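Local coordinates for protein prolyl-ACP dehydrogenase (Oscillatoria sp., PDB 4IRN) that probably oxidises prolyl groups carried on an acyl carrier protein, with FAD as cofactor, in the biosynthesis of the cyanotoxin anatoxin-a, at residues A[120-125]-A[281-286]; A[359-364]-A[395-400]; A[367-372]-A[388-393]. All coordinates share one frame; numbering follows the deposited sequence.

Contact 1 of 3, residues A[120-125]-A[281-286]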
loop_
_atom_site.group_PDB
_atom_site.type_symbol
_atom_site.label_atom_id
_atom_site.label_comp_id
_atom_site.label_asym_id
_atom_site.label_seq_id
_atom_site.Cartn_x
_atom_site.Cartn_y
_atom_site.Cartn_z
ATOM N N LEU A 120 -8.191 21.102 -21.202
ATOM C CA LEU A 120 -7.837 22.479 -21.563
ATOM C C LEU A 120 -6.650 22.914 -20.718
ATOM O O LEU A 120 -5.676 23.439 -21.262
ATOM C CB LEU A 120 -9.032 23.440 -21.368
ATOM C CG LEU A 120 -8.779 24.947 -21.595
ATOM C CD1 LEU A 120 -8.863 25.333 -23.075
ATOM C CD2 LEU A 120 -9.742 25.773 -20.792
ATOM N N ILE A 121 -6.725 22.645 -19.397
ATOM C CA ILE A 121 -5.678 22.939 -18.421
ATOM C C ILE A 121 -4.341 22.292 -18.860
ATOM O O ILE A 121 -3.309 22.970 -18.858
ATOM C CB ILE A 121 -6.122 22.518 -16.992
ATOM C CG1 ILE A 121 -7.307 23.387 -16.486
ATOM C CG2 ILE A 121 -4.947 22.577 -16.028
ATOM C CD1 ILE A 121 -8.142 22.775 -15.324
ATOM N N PHE A 122 -4.379 21.001 -19.273
ATOM C CA PHE A 122 -3.200 20.268 -19.741
ATOM C C PHE A 122 -2.635 20.895 -21.023
ATOM O O PHE A 122 -1.421 21.100 -21.108
ATOM C CB PHE A 122 -3.496 18.762 -19.898
ATOM C CG PHE A 122 -2.481 17.967 -20.692
ATOM C CD1 PHE A 122 -1.155 17.879 -20.277
ATOM C CD2 PHE A 122 -2.856 17.282 -21.844
ATOM C CE1 PHE A 122 -0.223 17.158 -21.024
ATOM C CE2 PHE A 122 -1.926 16.540 -22.574
ATOM C CZ PHE A 122 -0.620 16.480 -22.159
ATOM N N ALA A 123 -3.518 21.228 -21.993
ATOM C CA ALA A 123 -3.166 21.841 -23.284
ATOM C C ALA A 123 -2.457 23.198 -23.107
ATOM O O ALA A 123 -1.476 23.476 -23.804
ATOM C CB ALA A 123 -4.411 22.007 -24.135
ATOM N N MET A 124 -2.937 24.018 -22.154
ATOM C CA MET A 124 -2.368 25.326 -21.835
ATOM C C MET A 124 -1.005 25.215 -21.128
ATOM O O MET A 124 -0.092 25.977 -21.442
ATOM C CB MET A 124 -3.353 26.146 -20.984
ATOM C CG MET A 124 -4.448 26.822 -21.794
ATOM S SD MET A 124 -5.610 27.854 -20.856
ATOM C CE MET A 124 -6.071 26.742 -19.494
ATOM N N ASN A 125 -0.881 24.271 -20.168
ATOM C CA ASN A 125 0.347 24.033 -19.405
ATOM C C ASN A 125 1.469 23.498 -20.285
ATOM O O ASN A 125 2.631 23.855 -20.073
ATOM C CB ASN A 125 0.085 23.163 -18.187
ATOM C CG ASN A 125 -0.400 23.981 -17.009
ATOM O OD1 ASN A 125 0.387 24.516 -16.220
ATOM N ND2 ASN A 125 -1.707 24.171 -16.907
ATOM N N GLY A 281 7.411 20.056 -12.754
ATOM C CA GLY A 281 7.076 20.827 -11.569
ATOM C C GLY A 281 5.804 21.651 -11.631
ATOM O O GLY A 281 5.225 21.936 -10.581
ATOM N N PHE A 282 5.366 22.075 -12.843
ATOM C CA PHE A 282 4.214 22.965 -12.971
ATOM C C PHE A 282 3.000 22.517 -13.784
ATOM O O PHE A 282 1.951 23.161 -13.688
ATOM C CB PHE A 282 4.677 24.391 -13.318
ATOM C CG PHE A 282 5.721 24.891 -12.347
ATOM C CD1 PHE A 282 5.372 25.257 -11.055
ATOM C CD2 PHE A 282 7.063 24.921 -12.700
ATOM C CE1 PHE A 282 6.341 25.652 -10.145
ATOM C CE2 PHE A 282 8.029 25.326 -11.787
ATOM C CZ PHE A 282 7.660 25.684 -10.516
ATOM N N ILE A 283 3.113 21.420 -14.559
ATOM C CA ILE A 283 1.987 20.890 -15.338
ATOM C C ILE A 283 0.848 20.389 -14.419
ATOM O O ILE A 283 -0.316 20.412 -14.821
ATOM C CB ILE A 283 2.444 19.831 -16.391
ATOM C CG1 ILE A 283 1.460 19.723 -17.566
ATOM C CG2 ILE A 283 2.752 18.451 -15.771
ATOM C CD1 ILE A 283 2.126 19.597 -18.929
ATOM N N LEU A 284 1.193 19.967 -13.186
ATOM C CA LEU A 284 0.258 19.420 -12.204
ATOM C C LEU A 284 -0.125 20.400 -11.091
ATOM O O LEU A 284 -0.743 19.993 -10.107
ATOM C CB LEU A 284 0.797 18.086 -11.633
ATOM C CG LEU A 284 0.890 16.889 -12.594
ATOM C CD1 LEU A 284 1.411 15.662 -11.873
ATOM C CD2 LEU A 284 -0.453 16.577 -13.230
ATOM N N ALA A 285 0.218 21.695 -11.258
ATOM C CA ALA A 285 -0.106 22.749 -10.297
ATOM C C ALA A 285 -1.626 22.875 -10.169
ATOM O O ALA A 285 -2.143 22.977 -9.053
ATOM C CB ALA A 285 0.496 24.071 -10.745
ATOM N N ALA A 286 -2.338 22.814 -11.313
ATOM C CA ALA A 286 -3.795 22.900 -11.376
ATOM C C ALA A 286 -4.476 21.639 -10.854
ATOM O O ALA A 286 -5.583 21.734 -10.327
ATOM C CB ALA A 286 -4.233 23.191 -12.784
#
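Asn125 and Ile283 form the close end of this contact, an instructive case of a helix packed against the break between two others. Their CA atoms lie 5.4 Å apart, and CB of Asn125 rests on CG1 of Ile283 at 3.8 Å. Ile283 extends CG1 opposite its backbone N (chi1 -155°), which carries CD1 across to Phe122. There the methyl sits 3.9 Å from CD1 of Phe122, at the edge of the ring and near its plane, the two side chains meeting at a slant.

The amide of Asn125 is turned back on its own helix. ND2 gives an almost straight bond to Ile121 O (2.8 Å, N-H...O 174°), with the acceptor in the amide plane but the donor 40° out of the carbonyl plane. Because Asn125 N reaches the same oxygen from its opposite face, that carbonyl is gripped twice. OD1 faces Phe282 O at 3.3 Å; both are acceptors, and OD1 takes its hydrogen bond from Trp129 NE1 instead.

The other end is looser. Ile121 and Ala286 have CA atoms 7.3 Å apart and meet through one pair of methyl carbons, CG2 and CB. Even this side is not open to solvent, since every touching residue is buried.

The partner segment contains a type I turn from Phe282 to Ala285, between helix 268-282 and helix 285-304. The contact thus ties the N-terminal helical part of the acyl-CoA dehydrogenase fold to the C-terminal one, with Phe122 lining the FAD pocket. Around it, helix 74-83 packs on Leu120, Ala123 and Met124, helix 101-114 on Asn125 and Ala285, and helix 316-344 on Phe282, while Thr195, in the loop between strands 184-191 and 202-208, meets Phe122.

Contact 2 of 3, residues A[359-364]-A[395-400]. With FAD (flavin-adenine dinucleotide), chain I.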
loop_
_atom_site.group_PDB
_atom_site.type_symbol
_atom_site.label_atom_id
_atom_site.label_comp_id
_atom_site.label_asym_id
_atom_site.label_seq_id
_atom_site.Cartn_x
_atom_site.Cartn_y
_atom_site.Cartn_z
ATOM N N TYR A 359 4.883 12.301 -7.134
ATOM C CA TYR A 359 3.936 12.340 -6.028
ATOM C C TYR A 359 2.527 12.778 -6.451
ATOM O O TYR A 359 1.582 12.047 -6.184
ATOM C CB TYR A 359 4.440 13.186 -4.838
ATOM C CG TYR A 359 3.531 13.049 -3.640
ATOM C CD1 TYR A 359 3.682 11.990 -2.748
ATOM C CD2 TYR A 359 2.437 13.892 -3.472
ATOM C CE1 TYR A 359 2.780 11.786 -1.708
ATOM C CE2 TYR A 359 1.513 13.684 -2.450
ATOM C CZ TYR A 359 1.698 12.637 -1.560
ATOM O OH TYR A 359 0.840 12.452 -0.502
ATOM N N ILE A 360 2.388 13.967 -7.039
ATOM C CA ILE A 360 1.113 14.561 -7.444
ATOM C C ILE A 360 0.298 13.708 -8.416
ATOM O O ILE A 360 -0.909 13.606 -8.234
ATOM C CB ILE A 360 1.253 16.059 -7.861
ATOM C CG1 ILE A 360 1.936 16.868 -6.729
ATOM C CG2 ILE A 360 -0.119 16.656 -8.251
ATOM C CD1 ILE A 360 2.383 18.258 -7.058
ATOM N N SER A 361 0.955 13.086 -9.428
ATOM C CA SER A 361 0.273 12.272 -10.425
ATOM C C SER A 361 -0.392 11.073 -9.800
ATOM O O SER A 361 -1.537 10.759 -10.148
ATOM C CB SER A 361 1.244 11.832 -11.514
ATOM O OG SER A 361 2.301 11.060 -10.979
ATOM N N GLU A 362 0.305 10.419 -8.860
ATOM C CA GLU A 362 -0.206 9.247 -8.153
ATOM C C GLU A 362 -1.230 9.616 -7.093
ATOM O O GLU A 362 -2.189 8.877 -6.892
ATOM C CB GLU A 362 0.924 8.430 -7.540
ATOM C CG GLU A 362 1.737 7.663 -8.566
ATOM C CD GLU A 362 3.011 7.016 -8.047
ATOM O OE1 GLU A 362 3.316 7.096 -6.832
ATOM O OE2 GLU A 362 3.689 6.374 -8.877
ATOM N N ALA A 363 -1.010 10.747 -6.405
ATOM C CA ALA A 363 -1.903 11.290 -5.396
ATOM C C ALA A 363 -3.258 11.639 -6.034
ATOM O O ALA A 363 -4.311 11.325 -5.462
ATOM C CB ALA A 363 -1.278 12.533 -4.784
ATOM N N TRP A 364 -3.219 12.242 -7.240
ATOM C CA TRP A 364 -4.392 12.627 -8.010
ATOM C C TRP A 364 -5.256 11.425 -8.402
ATOM O O TRP A 364 -6.466 11.472 -8.200
ATOM C CB TRP A 364 -3.989 13.444 -9.252
ATOM C CG TRP A 364 -5.123 14.167 -9.932
ATOM C CD1 TRP A 364 -6.361 14.445 -9.413
ATOM C CD2 TRP A 364 -5.105 14.728 -11.247
ATOM N NE1 TRP A 364 -7.123 15.116 -10.339
ATOM C CE2 TRP A 364 -6.377 15.310 -11.471
ATOM C CE3 TRP A 364 -4.145 14.775 -12.274
ATOM C CZ2 TRP A 364 -6.707 15.947 -12.672
ATOM C CZ3 TRP A 364 -4.469 15.412 -13.463
ATOM C CH2 TRP A 364 -5.732 16.000 -13.649
ATOM N N ALA A 395 -3.590 10.145 -17.256
ATOM C CA ALA A 395 -2.697 10.770 -18.237
ATOM C C ALA A 395 -1.400 11.293 -17.609
ATOM O O ALA A 395 -0.328 11.097 -18.184
ATOM C CB ALA A 395 -3.417 11.897 -18.955
ATOM N N SER A 396 -1.506 11.902 -16.398
ATOM C CA SER A 396 -0.403 12.479 -15.621
ATOM C C SER A 396 0.695 11.480 -15.276
ATOM O O SER A 396 1.816 11.896 -15.001
ATOM C CB SER A 396 -0.930 13.164 -14.362
ATOM O OG SER A 396 -1.421 12.227 -13.418
ATOM N N LYS A 397 0.375 10.173 -15.309
ATOM C CA LYS A 397 1.298 9.066 -15.036
ATOM C C LYS A 397 2.131 8.727 -16.281
ATOM O O LYS A 397 3.063 7.922 -16.185
ATOM C CB LYS A 397 0.532 7.827 -14.541
ATOM C CG LYS A 397 -0.077 8.012 -13.160
ATOM C CD LYS A 397 -0.711 6.762 -12.626
ATOM C CE LYS A 397 0.242 5.941 -11.805
ATOM N NZ LYS A 397 -0.498 4.864 -11.109
ATOM N N PHE A 398 1.800 9.355 -17.443
ATOM C CA PHE A 398 2.484 9.125 -18.722
ATOM C C PHE A 398 3.131 10.370 -19.325
ATOM O O PHE A 398 4.285 10.284 -19.763
ATOM C CB PHE A 398 1.573 8.394 -19.717
ATOM C CG PHE A 398 0.981 7.138 -19.125
ATOM C CD1 PHE A 398 1.783 6.037 -18.846
ATOM C CD2 PHE A 398 -0.364 7.080 -18.780
ATOM C CE1 PHE A 398 1.247 4.890 -18.270
ATOM C CE2 PHE A 398 -0.903 5.929 -18.205
ATOM C CZ PHE A 398 -0.091 4.845 -17.950
ATOM N N TYR A 399 2.422 11.530 -19.334
ATOM C CA TYR A 399 3.043 12.757 -19.834
ATOM C C TYR A 399 4.013 13.307 -18.796
ATOM O O TYR A 399 3.863 13.003 -17.604
ATOM C CB TYR A 399 2.033 13.794 -20.352
ATOM C CG TYR A 399 1.091 14.386 -19.332
ATOM C CD1 TYR A 399 1.520 15.373 -18.448
ATOM C CD2 TYR A 399 -0.266 14.083 -19.353
ATOM C CE1 TYR A 399 0.644 15.962 -17.541
ATOM C CE2 TYR A 399 -1.155 14.681 -18.462
ATOM C CZ TYR A 399 -0.694 15.610 -17.551
ATOM O OH TYR A 399 -1.578 16.188 -16.675
ATOM N N SER A 400 5.049 14.047 -19.253
ATOM C CA SER A 400 6.151 14.614 -18.447
ATOM C C SER A 400 7.070 13.502 -17.894
ATOM O O SER A 400 7.940 13.767 -17.062
ATOM C CB SER A 400 5.625 15.512 -17.321
ATOM O OG SER A 400 4.709 16.488 -17.791
HETATM P PA FAD I . 7.999 3.599 -22.880
HETATM O O1A FAD I . 8.949 4.723 -22.748
HETATM O O2A FAD I . 7.885 2.779 -24.156
HETATM O O5B FAD I . 8.310 2.510 -21.781
HETATM C C5B FAD I . 7.441 1.375 -21.626
HETATM C C4B FAD I . 7.301 1.090 -20.155
HETATM O O4B FAD I . 8.554 0.612 -19.642
HETATM C C3B FAD I . 6.862 2.279 -19.299
HETATM O O3B FAD I . 5.628 1.973 -18.668
HETATM C C2B FAD I . 8.002 2.516 -18.295
HETATM O O2B FAD I . 7.497 2.469 -16.969
HETATM C C1B FAD I . 8.947 1.328 -18.485
HETATM N N9A FAD I . 10.356 1.697 -18.613
HETATM C C8A FAD I . 10.981 2.181 -19.731
HETATM N N7A FAD I . 12.244 2.484 -19.548
HETATM C C5A FAD I . 12.471 2.179 -18.218
HETATM C C6A FAD I . 13.618 2.284 -17.393
HETATM N N6A FAD I . 14.800 2.738 -17.816
HETATM N N1A FAD I . 13.499 1.910 -16.101
HETATM C C2A FAD I . 12.321 1.449 -15.673
HETATM N N3A FAD I . 11.185 1.292 -16.358
HETATM C C4A FAD I . 11.316 1.683 -17.627
HETATM N N1 FAD I . 5.710 13.699 -25.770
HETATM C C2 FAD I . 6.188 14.804 -26.436
HETATM O O2 FAD I . 7.346 14.836 -26.853
HETATM N N3 FAD I . 5.357 15.897 -26.671
HETATM C C4 FAD I . 4.040 15.994 -26.291
HETATM O O4 FAD I . 3.399 17.012 -26.556
HETATM C C4X FAD I . 3.523 14.818 -25.590
HETATM N N5 FAD I . 2.261 14.818 -25.224
HETATM C C5X FAD I . 1.764 13.666 -24.615
HETATM C C6 FAD I . 0.423 13.654 -24.218
HETATM C C7 FAD I . -0.135 12.547 -23.588
HETATM C C7M FAD I . -1.556 12.608 -23.092
HETATM C C8 FAD I . 0.665 11.404 -23.365
HETATM C C8M FAD I . 0.116 10.179 -22.681
HETATM C C9 FAD I . 1.991 11.406 -23.775
HETATM C C9A FAD I . 2.566 12.515 -24.389
HETATM N N10 FAD I . 3.927 12.555 -24.802
HETATM C C10 FAD I . 4.438 13.689 -25.382
HETATM C "C1'" FAD I . 4.753 11.334 -24.675
HETATM C "C2'" FAD I . 4.953 10.991 -23.205
HETATM O "O2'" FAD I . 5.940 11.824 -22.602
HETATM C "C3'" FAD I . 5.278 9.507 -23.041
HETATM O "O3'" FAD I . 4.207 8.865 -22.354
HETATM C "C4'" FAD I . 6.593 9.222 -22.312
HETATM O "O4'" FAD I . 7.682 9.818 -23.023
HETATM C "C5'" FAD I . 6.820 7.745 -22.046
HETATM O "O5'" FAD I . 7.024 7.035 -23.279
HETATM P P FAD I . 6.185 5.698 -23.580
HETATM O O1P FAD I . 4.781 5.813 -23.117
HETATM O O2P FAD I . 6.531 5.605 -25.046
HETATM O O3P FAD I . 6.584 4.371 -22.778
#
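The indole of Trp364 turns its edge to Tyr399, whose OH lies near the indole plane, 4.4 Å from CZ3. Ser396 OG approaches the same indole obliquely, 3.9 Å from CE3. CA of Ser396 covers one face of the Tyr399 ring, 3.6 Å above it and nearer the ring's margin, and the Phe122 ring stacks on the other; Ser400 OG lies in plane at the edge.

The backbones come closest at the two serines. Ser361 CB packs against Ser396 OG at 3.3 Å, yet neither hydroxyl bonds across: Ser361 OG turns to Asn357 O of its own helix, whereas Ser396 OG, placed between its backbone N and carbonyl carbon (chi1 70°), pairs with Ala393 O.

In the acyl-CoA dehydrogenase fold this is where a long helix of the C-terminal bundle, 350-375, backs the loop between helices 386-395 and 403-414 that carries part of the FAD site. Phe398 O accepts a hydrogen bond from FAD O3' at 3.0 Å, and the dinucleotide is held further by Ala377 N and His305 NE2 of the second subunit.

Toward the more exposed side, the Lys397 chain crosses that of Glu362 at about a right angle, CE lying 4.0 Å from CG. Their charged ends, OE2 and NZ, stay 5.0 Å apart, and NZ makes its salt bridge with Glu373 of the second subunit.

Contact 3 of 3, residues A[367-372]-A[388-393]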
loop_
_atom_site.group_PDB
_atom_site.type_symbol
_atom_site.label_atom_id
_atom_site.label_comp_id
_atom_site.label_asym_id
_atom_site.label_seq_id
_atom_site.Cartn_x
_atom_site.Cartn_y
_atom_site.Cartn_z
ATOM N N SER A 367 -6.835 9.809 -5.147
ATOM C CA SER A 367 -7.901 10.655 -4.594
ATOM C C SER A 367 -9.167 10.608 -5.453
ATOM O O SER A 367 -10.273 10.612 -4.904
ATOM C CB SER A 367 -7.422 12.087 -4.409
ATOM O OG SER A 367 -6.393 12.160 -3.436
ATOM N N CYS A 368 -9.006 10.514 -6.788
ATOM C CA CYS A 368 -10.111 10.394 -7.748
ATOM C C CYS A 368 -10.848 9.080 -7.535
ATOM O O CYS A 368 -12.075 9.056 -7.506
ATOM C CB CYS A 368 -9.603 10.508 -9.179
ATOM S SG CYS A 368 -9.230 12.198 -9.700
ATOM N N LEU A 369 -10.081 7.990 -7.373
ATOM C CA LEU A 369 -10.576 6.638 -7.133
ATOM C C LEU A 369 -11.414 6.598 -5.841
ATOM O O LEU A 369 -12.500 6.023 -5.835
ATOM C CB LEU A 369 -9.381 5.663 -7.067
ATOM C CG LEU A 369 -9.678 4.175 -6.850
ATOM C CD1 LEU A 369 -10.333 3.561 -8.071
ATOM C CD2 LEU A 369 -8.400 3.403 -6.507
ATOM N N GLU A 370 -10.921 7.254 -4.778
ATOM C CA GLU A 370 -11.563 7.345 -3.467
ATOM C C GLU A 370 -12.840 8.192 -3.494
ATOM O O GLU A 370 -13.805 7.841 -2.815
ATOM C CB GLU A 370 -10.582 7.877 -2.422
ATOM C CG GLU A 370 -9.528 6.860 -2.020
ATOM C CD GLU A 370 -8.470 7.323 -1.037
ATOM O OE1 GLU A 370 -8.420 8.534 -0.725
ATOM O OE2 GLU A 370 -7.669 6.470 -0.593
ATOM N N ALA A 371 -12.862 9.286 -4.288
ATOM C CA ALA A 371 -14.035 10.143 -4.449
ATOM C C ALA A 371 -15.185 9.334 -5.061
ATOM O O ALA A 371 -16.324 9.470 -4.617
ATOM C CB ALA A 371 -13.696 11.325 -5.335
ATOM N N ILE A 372 -14.872 8.456 -6.045
ATOM C CA ILE A 372 -15.833 7.565 -6.692
ATOM C C ILE A 372 -16.342 6.539 -5.651
ATOM O O ILE A 372 -17.544 6.247 -5.612
ATOM C CB ILE A 372 -15.217 6.899 -7.962
ATOM C CG1 ILE A 372 -14.904 7.957 -9.053
ATOM C CG2 ILE A 372 -16.132 5.774 -8.522
ATOM C CD1 ILE A 372 -13.899 7.536 -10.085
ATOM N N ARG A 388 -14.914 10.970 -15.082
ATOM C CA ARG A 388 -14.086 11.715 -16.030
ATOM C C ARG A 388 -12.808 12.203 -15.322
ATOM O O ARG A 388 -11.717 12.095 -15.893
ATOM C CB ARG A 388 -14.867 12.897 -16.612
ATOM C CG ARG A 388 -14.053 13.778 -17.563
ATOM C CD ARG A 388 -14.851 14.914 -18.178
ATOM N NE ARG A 388 -15.315 15.892 -17.187
ATOM C CZ ARG A 388 -16.590 16.091 -16.872
ATOM N NH1 ARG A 388 -17.545 15.391 -17.469
ATOM N NH2 ARG A 388 -16.921 17.001 -15.968
ATOM N N GLU A 389 -12.949 12.709 -14.070
ATOM C CA GLU A 389 -11.842 13.185 -13.245
ATOM C C GLU A 389 -10.744 12.124 -13.143
ATOM O O GLU A 389 -9.576 12.456 -13.366
ATOM C CB GLU A 389 -12.328 13.613 -11.841
ATOM C CG GLU A 389 -13.313 14.778 -11.822
ATOM C CD GLU A 389 -12.819 16.129 -12.318
ATOM O OE1 GLU A 389 -11.587 16.350 -12.346
ATOM O OE2 GLU A 389 -13.671 16.971 -12.685
ATOM N N LEU A 390 -11.129 10.835 -12.869
ATOM C CA LEU A 390 -10.188 9.706 -12.779
ATOM C C LEU A 390 -9.531 9.414 -14.129
ATOM O O LEU A 390 -8.308 9.245 -14.180
ATOM C CB LEU A 390 -10.855 8.441 -12.201
ATOM C CG LEU A 390 -9.984 7.166 -12.122
ATOM C CD1 LEU A 390 -8.758 7.350 -11.211
ATOM C CD2 LEU A 390 -10.804 5.972 -11.674
ATOM N N ARG A 391 -10.343 9.370 -15.219
ATOM C CA ARG A 391 -9.880 9.133 -16.591
ATOM C C ARG A 391 -8.815 10.160 -16.996
ATOM O O ARG A 391 -7.812 9.784 -17.603
ATOM C CB ARG A 391 -11.050 9.156 -17.589
ATOM C CG ARG A 391 -11.970 7.932 -17.513
ATOM C CD ARG A 391 -12.875 7.801 -18.732
ATOM N NE ARG A 391 -14.042 8.684 -18.659
ATOM C CZ ARG A 391 -14.162 9.834 -19.320
ATOM N NH1 ARG A 391 -13.190 10.254 -20.121
ATOM N NH2 ARG A 391 -15.254 10.571 -19.186
ATOM N N ASP A 392 -9.015 11.438 -16.615
ATOM C CA ASP A 392 -8.087 12.537 -16.890
ATOM C C ASP A 392 -6.818 12.422 -16.054
ATOM O O ASP A 392 -5.729 12.666 -16.569
ATOM C CB ASP A 392 -8.757 13.911 -16.661
ATOM C CG ASP A 392 -9.990 14.221 -17.503
ATOM O OD1 ASP A 392 -10.210 13.527 -18.525
ATOM O OD2 ASP A 392 -10.739 15.155 -17.137
ATOM N N ALA A 393 -6.961 12.042 -14.772
ATOM C CA ALA A 393 -5.865 11.880 -13.814
ATOM C C ALA A 393 -4.801 10.868 -14.253
ATOM O O ALA A 393 -3.622 11.088 -13.971
ATOM C CB ALA A 393 -6.413 11.500 -12.444
#
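Leu390 throws CG opposite its backbone N (chi1 177°), carrying its branched end over to Cys368 and Ile372, while Cys368 swings SG to the side of its own backbone N (chi1 -77°), toward Glu389 and Ala393. The two residues pass close enough for Cys368 CB to rest 3.7 Å from CA of Leu390, with CD1 of Leu390 only slightly farther from the same CB. SG meets Ala393 CB at 4.0 Å and lies 3.7 Å from Glu389 O. One turn along, CD1 of Ile372 touches both CD2 and CB of Leu390, each at 3.8 Å, the two side chains crossing at about a right angle.

The side-chain contacts between the segments are apolar. Glu389 contributes its CB, but its chain bends away and the carboxylate is satisfied by Asn118 and Arg293. On the subunit side, Ile394 of the second subunit packs on Leu390, and Phe398 of that subunit on Ile372.

The axes of segments 367-372 and 388-393 approach to 8.8 Å and run nearly antiparallel, at 163°. This is a helical hairpin of the C-terminal domain of the acyl-CoA dehydrogenase fold, its connection carrying Gly376 and Ala377 of an FAD pocket.

The three contacts are linked through contact 2, which touches both of the others. Contacts 1 and 2 have centres about 11 Å apart and join through stacked rings, Phe122 CE1 lying 3.5 Å from Tyr399 CD2, and through Leu284, which packs on both Ser361 and Ser396. Contacts 2 and 3, centres about 12 Å apart, share helix 350-375 and meet where Trp364 CD2 lies 3.7 Å from Ala393 CB. The FAD hydrogen-bonded to Phe398 O in contact 2 also comes within about 4 Å of the Phe122 side chain in contact 1. Contacts 2 and 3 both touch the second subunit, and the Ile372 side chain of contact 3 is about 9 Å from a bound FAD.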